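Local structure of glycerol Dehydrogenase (Unidentified, 5XN8) at residues W176-A181 and G249-H254; A253-N258 and G333-N338. The protein catalyses the NAD-dependent oxidation of glycerol to dihydroxyacetone, probably also accepting related diols, as a metal-dependent member of the iron-containing alcohol dehydrogenase family. One frame throughout, in Å; residues are numbered along the deposited sequence.

Contact 1 (176-181 with 249-254) and contact 2 (253-258 with 333-338) lie in the helical part of the chain, their centres about 9 Å apart, and both use helix 252-260 and share Ala-253 and His-254. Contact 1 works on the start of this helix, where Glu-178 holds the zinc ligand His-254; contact 2 lays the 333-338 loop along the flank of the following turn. They meet directly: Thr-335 OG1 lies 2.6 Å from Ala-251 O and Asn-338 ND2 lies 3.0 Å from Leu-250 O, both probable hydrogen bonds. The zinc ion, also bound by Asp-171 and His-271, is 2.2 Å from His-254 NE2, and the His-254 side chain is about 10 Å from a bound glycerol.

Contact 1: W176-A181 and G249-H254; sequences WFEAKA and GLAAAH. With ZN (zinc ion), chain E.
Glu-178 and Ala-179, within helix 162-185, pass close to the bend 249-251 that leads into helix 252-260, with CA atoms 4.8 Å apart for Glu-178 and Ala-251. The motif is a His-carboxylate hydrogen bond behind a metal ligand: Glu-178 holds His-254, whose NE2 binds zinc together with Asp-171, His-271 and a water. The glutamate's CG lies anti to its carbonyl carbon (chi1 -63°), and the chain then runs extended (chi2 -179°), which carries the carboxylate past the backbone N of Ala-251 to the histidine. There OE1 offers its syn lone pair to His-254 ND1 at 2.8 Å, and carboxylate and ring lie only 8° from coplanar, fixing the ring's rotation. ND1 gives the bond at the ring edge, while NE2 binds the metal. OE1 also hydrogen-bonds to Ser-174 OG, which helps to position this second-shell carboxylate. Leu-250 CD2 sits 3.6 Å above one face of the imidazole, toward its rim. Gly-249, with positive phi after the preceding helix, brings its carbonyl against the backbone between Glu-178 and Ala-179. Beside the carboxylate, Ala-253 CB packs 3.5 Å from Glu-178 OE2. That oxygen accepts hydrogen bonds from opposite faces of the carboxylate plane, from Ala-251 N and His-254 N, each 3.0 Å away.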
ATOM      1  N   TRP A 176     -10.918  23.591 -10.350  1.00 21.00           N
ATOM      2  CA  TRP A 176     -10.254  22.342 -10.803  1.00 20.60           C
ATOM      3  C   TRP A 176     -11.067  21.581 -11.847  1.00 20.25           C
ATOM      4  O   TRP A 176     -10.504  21.075 -12.817  1.00 19.72           O
ATOM      5  CB  TRP A 176      -9.968  21.417  -9.617  1.00 20.51           C
ATOM      6  CG  TRP A 176      -9.623  20.018 -10.022  1.00 20.63           C
ATOM      7  CD1 TRP A 176     -10.306  18.899  -9.700  1.00 20.89           C
ATOM      8  CD2 TRP A 176      -8.535  19.603 -10.856  1.00 21.25           C
ATOM      9  NE1 TRP A 176      -9.708  17.802 -10.263  1.00 22.08           N
ATOM     10  CE2 TRP A 176      -8.622  18.206 -10.986  1.00 21.11           C
ATOM     11  CE3 TRP A 176      -7.494  20.280 -11.510  1.00 21.29           C
ATOM     12  CZ2 TRP A 176      -7.707  17.461 -11.738  1.00 21.95           C
ATOM     13  CZ3 TRP A 176      -6.581  19.542 -12.258  1.00 21.37           C
ATOM     14  CH2 TRP A 176      -6.693  18.143 -12.366  1.00 21.27           C
ATOM     15  N   PHE A 177     -12.382  21.490 -11.651  1.00 19.78           N
ATOM     16  CA  PHE A 177     -13.203  20.643 -12.513  1.00 19.94           C
ATOM     17  C   PHE A 177     -13.413  21.234 -13.902  1.00 20.32           C
ATOM     18  O   PHE A 177     -13.416  20.497 -14.903  1.00 21.11           O
ATOM     19  CB  PHE A 177     -14.537  20.340 -11.850  1.00 20.34           C
ATOM     20  CG  PHE A 177     -14.395  19.526 -10.604  1.00 19.83           C
ATOM     21  CD1 PHE A 177     -14.132  18.165 -10.683  1.00 19.70           C
ATOM     22  CD2 PHE A 177     -14.456  20.124  -9.361  1.00 19.58           C
ATOM     23  CE1 PHE A 177     -13.973  17.414  -9.536  1.00 19.61           C
ATOM     24  CE2 PHE A 177     -14.284  19.369  -8.208  1.00 19.99           C
ATOM     25  CZ  PHE A 177     -14.054  18.005  -8.292  1.00 19.52           C
ATOM     26  N   GLU A 178     -13.570  22.556 -13.955  1.00 19.51           N
ATOM     27  CA  GLU A 178     -13.687  23.289 -15.213  1.00 18.96           C
ATOM     28  C   GLU A 178     -12.343  23.480 -15.906  1.00 18.73           C
ATOM     29  O   GLU A 178     -12.256  23.447 -17.146  1.00 18.92           O
ATOM     30  CB  GLU A 178     -14.315  24.661 -14.962  1.00 19.00           C
ATOM     31  CG  GLU A 178     -15.739  24.594 -14.417  1.00 18.76           C
ATOM     32  CD  GLU A 178     -16.338  25.964 -14.216  1.00 18.23           C
ATOM     33  OE1 GLU A 178     -15.982  26.646 -13.245  1.00 18.21           O
ATOM     34  OE2 GLU A 178     -17.193  26.347 -15.023  1.00 19.49           O
ATOM     35  N   ALA A 179     -11.296  23.726 -15.123  1.00 18.14           N
ATOM     36  CA  ALA A 179      -9.941  23.823 -15.675  1.00 17.88           C
ATOM     37  C   ALA A 179      -9.590  22.501 -16.334  1.00 17.80           C
ATOM     38  O   ALA A 179      -9.264  22.470 -17.521  1.00 17.97           O
ATOM     39  CB  ALA A 179      -8.943  24.158 -14.587  1.00 17.85           C
ATOM     40  N   LYS A 180      -9.711  21.412 -15.568  1.00 17.62           N
ATOM     41  CA  LYS A 180      -9.381  20.047 -16.037  1.00 18.10           C
ATOM     42  C   LYS A 180     -10.213  19.608 -17.246  1.00 18.53           C
ATOM     43  O   LYS A 180      -9.721  18.878 -18.101  1.00 18.95           O
ATOM     44  CB  LYS A 180      -9.518  19.040 -14.885  1.00 17.92           C
ATOM     45  CG  LYS A 180      -9.115  17.603 -15.186  1.00 18.09           C
ATOM     46  CD  LYS A 180      -7.703  17.508 -15.744  1.00 18.24           C
ATOM     47  CE  LYS A 180      -7.151  16.096 -15.653  1.00 18.32           C
ATOM     48  NZ  LYS A 180      -7.736  15.180 -16.678  1.00 18.57           N
ATOM     49  N   ALA A 181     -11.462  20.067 -17.317  1.00 18.66           N
ATOM     50  CA  ALA A 181     -12.345  19.802 -18.460  1.00 18.83           C
ATOM     51  C   ALA A 181     -11.929  20.566 -19.711  1.00 20.04           C
ATOM     52  O   ALA A 181     -12.070  20.058 -20.827  1.00 19.60           O
ATOM     53  CB  ALA A 181     -13.782  20.136 -18.105  1.00 18.88           C
ATOM     54  N   GLY A 249      -9.294  27.681 -17.614  1.00 25.51           N
ATOM     55  CA  GLY A 249     -10.599  27.773 -18.300  1.00 24.22           C
ATOM     56  C   GLY A 249     -11.848  27.548 -17.438  1.00 23.14           C
ATOM     57  O   GLY A 249     -11.786  26.850 -16.411  1.00 22.03           O
ATOM     58  N   LEU A 250     -12.968  28.144 -17.883  1.00 21.71           N
ATOM     59  CA  LEU A 250     -14.316  27.863 -17.388  1.00 21.74           C
ATOM     60  C   LEU A 250     -15.000  26.827 -18.281  1.00 21.67           C
ATOM     61  O   LEU A 250     -14.649  26.676 -19.448  1.00 21.69           O
ATOM     62  CB  LEU A 250     -15.193  29.123 -17.429  1.00 22.49           C
ATOM     63  CG  LEU A 250     -14.733  30.368 -16.681  1.00 22.28           C
ATOM     64  CD1 LEU A 250     -15.567  31.567 -17.111  1.00 22.84           C
ATOM     65  CD2 LEU A 250     -14.849  30.157 -15.184  1.00 22.05           C
ATOM     66  N   ALA A 251     -16.007  26.144 -17.744  1.00 20.89           N
ATOM     67  CA  ALA A 251     -16.694  25.090 -18.490  1.00 21.44           C
ATOM     68  C   ALA A 251     -18.158  24.959 -18.027  1.00 21.75           C
ATOM     69  O   ALA A 251     -18.851  25.975 -17.994  1.00 23.04           O
ATOM     70  CB  ALA A 251     -15.912  23.779 -18.420  1.00 21.24           C
ATOM     71  N   ALA A 252     -18.639  23.766 -17.665  1.00 21.50           N
ATOM     72  CA  ALA A 252     -20.075  23.553 -17.424  1.00 20.96           C
ATOM     73  C   ALA A 252     -20.617  24.320 -16.231  1.00 21.24           C
ATOM     74  O   ALA A 252     -21.654  24.992 -16.339  1.00 21.73           O
ATOM     75  CB  ALA A 252     -20.369  22.079 -17.240  1.00 20.69           C
ATOM     76  N   ALA A 253     -19.921  24.222 -15.099  1.00 20.46           N
ATOM     77  CA  ALA A 253     -20.385  24.798 -13.831  1.00 20.82           C
ATOM     78  C   ALA A 253     -20.826  26.266 -13.904  1.00 20.87           C
ATOM     79  O   ALA A 253     -21.868  26.637 -13.347  1.00 20.49           O
ATOM     80  CB  ALA A 253     -19.321  24.635 -12.758  1.00 20.51           C
ATOM     81  N   HIS A 254     -20.028  27.080 -14.578  1.00 20.57           N
ATOM     82  CA  HIS A 254     -20.292  28.531 -14.721  1.00 20.68           C
ATOM     83  C   HIS A 254     -21.341  28.839 -15.791  1.00 20.75           C
ATOM     84  O   HIS A 254     -22.086  29.810 -15.668  1.00 21.76           O
ATOM     85  CB  HIS A 254     -18.974  29.264 -14.991  1.00 20.54           C
ATOM     86  CG  HIS A 254     -18.309  29.772 -13.752  1.00 20.20           C
ATOM     87  ND1 HIS A 254     -17.453  29.010 -12.979  1.00 19.95           N
ATOM     88  CD2 HIS A 254     -18.332  30.995 -13.189  1.00 20.46           C
ATOM     89  CE1 HIS A 254     -17.038  29.730 -11.955  1.00 20.00           C
ATOM     90  NE2 HIS A 254     -17.536  30.948 -12.064  1.00 19.82           N
TER
HETATM   91 ZN    ZN E 401     -17.147  32.480 -10.559  1.00 32.56          ZN
HETATM   92  O   HOH W   1     -17.235  33.588 -12.387  1.00 23.56           O

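Contact 2: A253-N258 and G333-N338; sequences AHAIHN and GETIHN. With ZN (zinc ion), chain E.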
ATOM      1  N   ALA A 253     -19.921  24.222 -15.099  1.00 20.46           N
ATOM      2  CA  ALA A 253     -20.385  24.798 -13.831  1.00 20.82           C
ATOM      3  C   ALA A 253     -20.826  26.266 -13.904  1.00 20.87           C
ATOM      4  O   ALA A 253     -21.868  26.637 -13.347  1.00 20.49           O
ATOM      5  CB  ALA A 253     -19.321  24.635 -12.758  1.00 20.51           C
ATOM      6  N   HIS A 254     -20.028  27.080 -14.578  1.00 20.57           N
ATOM      7  CA  HIS A 254     -20.292  28.531 -14.721  1.00 20.68           C
ATOM      8  C   HIS A 254     -21.341  28.839 -15.791  1.00 20.75           C
ATOM      9  O   HIS A 254     -22.086  29.810 -15.668  1.00 21.76           O
ATOM     10  CB  HIS A 254     -18.974  29.264 -14.991  1.00 20.54           C
ATOM     11  CG  HIS A 254     -18.309  29.772 -13.752  1.00 20.20           C
ATOM     12  ND1 HIS A 254     -17.453  29.010 -12.979  1.00 19.95           N
ATOM     13  CD2 HIS A 254     -18.332  30.995 -13.189  1.00 20.46           C
ATOM     14  CE1 HIS A 254     -17.038  29.730 -11.955  1.00 20.00           C
ATOM     15  NE2 HIS A 254     -17.536  30.948 -12.064  1.00 19.82           N
ATOM     16  N   ALA A 255     -21.400  28.031 -16.839  1.00 20.70           N
ATOM     17  CA  ALA A 255     -22.510  28.090 -17.796  1.00 20.84           C
ATOM     18  C   ALA A 255     -23.850  27.789 -17.126  1.00 21.09           C
ATOM     19  O   ALA A 255     -24.842  28.460 -17.413  1.00 21.49           O
ATOM     20  CB  ALA A 255     -22.278  27.139 -18.954  1.00 20.60           C
ATOM     21  N   ILE A 256     -23.884  26.784 -16.245  1.00 21.06           N
ATOM     22  CA  ILE A 256     -25.119  26.421 -15.524  1.00 21.07           C
ATOM     23  C   ILE A 256     -25.499  27.536 -14.545  1.00 21.62           C
ATOM     24  O   ILE A 256     -26.679  27.878 -14.446  1.00 22.08           O
ATOM     25  CB  ILE A 256     -25.032  25.041 -14.800  1.00 20.76           C
ATOM     26  CG1 ILE A 256     -24.959  23.906 -15.830  1.00 20.54           C
ATOM     27  CG2 ILE A 256     -26.210  24.828 -13.842  1.00 20.89           C
ATOM     28  CD1 ILE A 256     -24.654  22.553 -15.237  1.00 20.22           C
ATOM     29  N   HIS A 257     -24.517  28.107 -13.846  1.00 21.44           N
ATOM     30  CA  HIS A 257     -24.735  29.307 -13.027  1.00 21.87           C
ATOM     31  C   HIS A 257     -25.445  30.392 -13.810  1.00 22.49           C
ATOM     32  O   HIS A 257     -26.384  30.995 -13.310  1.00 23.88           O
ATOM     33  CB  HIS A 257     -23.406  29.859 -12.469  1.00 22.10           C
ATOM     34  CG  HIS A 257     -23.464  31.303 -12.072  1.00 22.83           C
ATOM     35  ND1 HIS A 257     -23.389  32.336 -12.985  1.00 23.04           N
ATOM     36  CD2 HIS A 257     -23.608  31.887 -10.861  1.00 22.94           C
ATOM     37  CE1 HIS A 257     -23.486  33.490 -12.353  1.00 23.02           C
ATOM     38  NE2 HIS A 257     -23.615  33.247 -11.063  1.00 23.40           N
ATOM     39  N   ASN A 258     -24.986  30.645 -15.030  1.00 22.87           N
ATOM     40  CA  ASN A 258     -25.610  31.650 -15.902  1.00 23.23           C
ATOM     41  C   ASN A 258     -27.006  31.235 -16.338  1.00 23.75           C
ATOM     42  O   ASN A 258     -27.896  32.083 -16.464  1.00 24.51           O
ATOM     43  CB  ASN A 258     -24.739  31.934 -17.136  1.00 22.66           C
ATOM     44  CG  ASN A 258     -23.433  32.618 -16.791  1.00 21.92           C
ATOM     45  OD1 ASN A 258     -23.235  33.108 -15.681  1.00 20.92           O
ATOM     46  ND2 ASN A 258     -22.532  32.660 -17.754  1.00 22.52           N
ATOM     47  N   GLY A 333     -21.897  30.715 -27.350  1.00 38.05           N
ATOM     48  CA  GLY A 333     -20.917  31.521 -26.626  1.00 37.86           C
ATOM     49  C   GLY A 333     -20.664  31.070 -25.201  1.00 36.84           C
ATOM     50  O   GLY A 333     -19.707  31.530 -24.572  1.00 35.57           O
ATOM     51  N   GLU A 334     -21.513  30.185 -24.679  1.00 36.78           N
ATOM     52  CA  GLU A 334     -21.374  29.720 -23.299  1.00 35.06           C
ATOM     53  C   GLU A 334     -20.218  28.749 -23.155  1.00 33.96           C
ATOM     54  O   GLU A 334     -19.840  28.064 -24.108  1.00 34.39           O
ATOM     55  CB  GLU A 334     -22.673  29.087 -22.774  1.00 35.34           C
ATOM     56  CG  GLU A 334     -23.746  30.108 -22.392  1.00 35.81           C
ATOM     57  CD  GLU A 334     -23.489  30.819 -21.069  1.00 35.75           C
ATOM     58  OE1 GLU A 334     -22.409  30.619 -20.460  1.00 36.88           O
ATOM     59  OE2 GLU A 334     -24.375  31.587 -20.634  1.00 35.19           O
ATOM     60  N   THR A 335     -19.689  28.691 -21.936  1.00 33.22           N
ATOM     61  CA  THR A 335     -18.488  27.926 -21.634  1.00 30.33           C
ATOM     62  C   THR A 335     -18.711  26.413 -21.526  1.00 30.00           C
ATOM     63  O   THR A 335     -17.737  25.673 -21.438  1.00 31.20           O
ATOM     64  CB  THR A 335     -17.847  28.416 -20.320  1.00 29.84           C
ATOM     65  OG1 THR A 335     -18.802  28.306 -19.252  1.00 27.50           O
ATOM     66  CG2 THR A 335     -17.356  29.860 -20.460  1.00 29.66           C
ATOM     67  N   ILE A 336     -19.952  25.940 -21.548  1.00 28.31           N
ATOM     68  CA  ILE A 336     -20.219  24.494 -21.514  1.00 27.48           C
ATOM     69  C   ILE A 336     -19.722  23.741 -22.755  1.00 27.05           C
ATOM     70  O   ILE A 336     -19.473  22.534 -22.696  1.00 26.69           O
ATOM     71  CB  ILE A 336     -21.721  24.190 -21.299  1.00 27.49           C
ATOM     72  CG1 ILE A 336     -21.897  22.766 -20.777  1.00 27.37           C
ATOM     73  CG2 ILE A 336     -22.533  24.446 -22.565  1.00 27.75           C
ATOM     74  CD1 ILE A 336     -23.213  22.536 -20.083  1.00 27.01           C
ATOM     75  N   HIS A 337     -19.567  24.450 -23.871  1.00 27.66           N
ATOM     76  CA  HIS A 337     -19.005  23.865 -25.092  1.00 27.90           C
ATOM     77  C   HIS A 337     -17.491  23.619 -25.013  1.00 26.54           C
ATOM     78  O   HIS A 337     -16.915  23.016 -25.921  1.00 26.54           O
ATOM     79  CB  HIS A 337     -19.359  24.728 -26.305  1.00 29.64           C
ATOM     80  CG  HIS A 337     -20.827  24.961 -26.447  1.00 31.50           C
ATOM     81  ND1 HIS A 337     -21.389  26.218 -26.391  1.00 32.95           N
ATOM     82  CD2 HIS A 337     -21.857  24.089 -26.572  1.00 32.49           C
ATOM     83  CE1 HIS A 337     -22.700  26.113 -26.514  1.00 33.89           C
ATOM     84  NE2 HIS A 337     -23.010  24.832 -26.620  1.00 33.87           N
ATOM     85  N   ASN A 338     -16.861  24.077 -23.932  1.00 25.00           N
ATOM     86  CA  ASN A 338     -15.497  23.685 -23.579  1.00 24.43           C
ATOM     87  C   ASN A 338     -15.385  22.290 -22.938  1.00 24.00           C
ATOM     88  O   ASN A 338     -14.273  21.857 -22.667  1.00 23.29           O
ATOM     89  CB  ASN A 338     -14.862  24.721 -22.628  1.00 24.01           C
ATOM     90  CG  ASN A 338     -14.741  26.106 -23.249  1.00 24.21           C
ATOM     91  OD1 ASN A 338     -14.690  26.258 -24.469  1.00 25.07           O
ATOM     92  ND2 ASN A 338     -14.661  27.124 -22.402  1.00 23.66           N
TER
HETATM   93 ZN    ZN E 401     -17.147  32.480 -10.559  1.00 32.56          ZN
HETATM   94  O   HOH W   1     -17.235  33.588 -12.387  1.00 23.56           O
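Ala-255 is the centre of the meeting between helix 252-260 and the loop 333-338, its CB lying 3.8 Å from Ile-336 CB and 3.7 Å from Ile-336 N. The methyl also lies 3.7 Å from Thr-335 OG1; the CA atoms of Ala-255 and Thr-335 are 5.6 Å apart, a close approach consistent with the methyl side chain between them. One turn further along the helix, Asn-258 meets Glu-334. Its ND2 gives a weak hydrogen bond of 3.4 Å to Glu-334 OE1, with amide and carboxylate planes 48° apart, while Glu-334 OE2 lies by the Asn-258 CB at 3.5 Å. A bend at chi2 (-76°) turns the carboxylate toward the helix, bringing OE1 near Ala-255 CA as well.

In the next shell, the other end of the asparagine amide is held by its neighbour: His-257 ND1 donates to Asn-258 OD1 at 2.8 Å, with the oxygen in the plane of the imidazole. The His-257 ring also meets that of the zinc ligand His-271 edge to face. On the loop side, Thr-335 OG1 has its hydrogen-bond partner in Ala-251 O at the N-cap of helix 252-260, and the 3-10 turn 335-338 continues to Asn-338, whose ND2 bonds to Leu-250 O. Thr-329, at the end of helix 318-329, touches both Ala-255 and Ile-336.

The chemistry is thus mainly close packing at Ala-255, supplemented by one weak amide-carboxylate bond. The shorter polar ties of the loop run to Leu-250 O and Ala-251 O, consistent with its being held at the beginning of the helix that carries His-254.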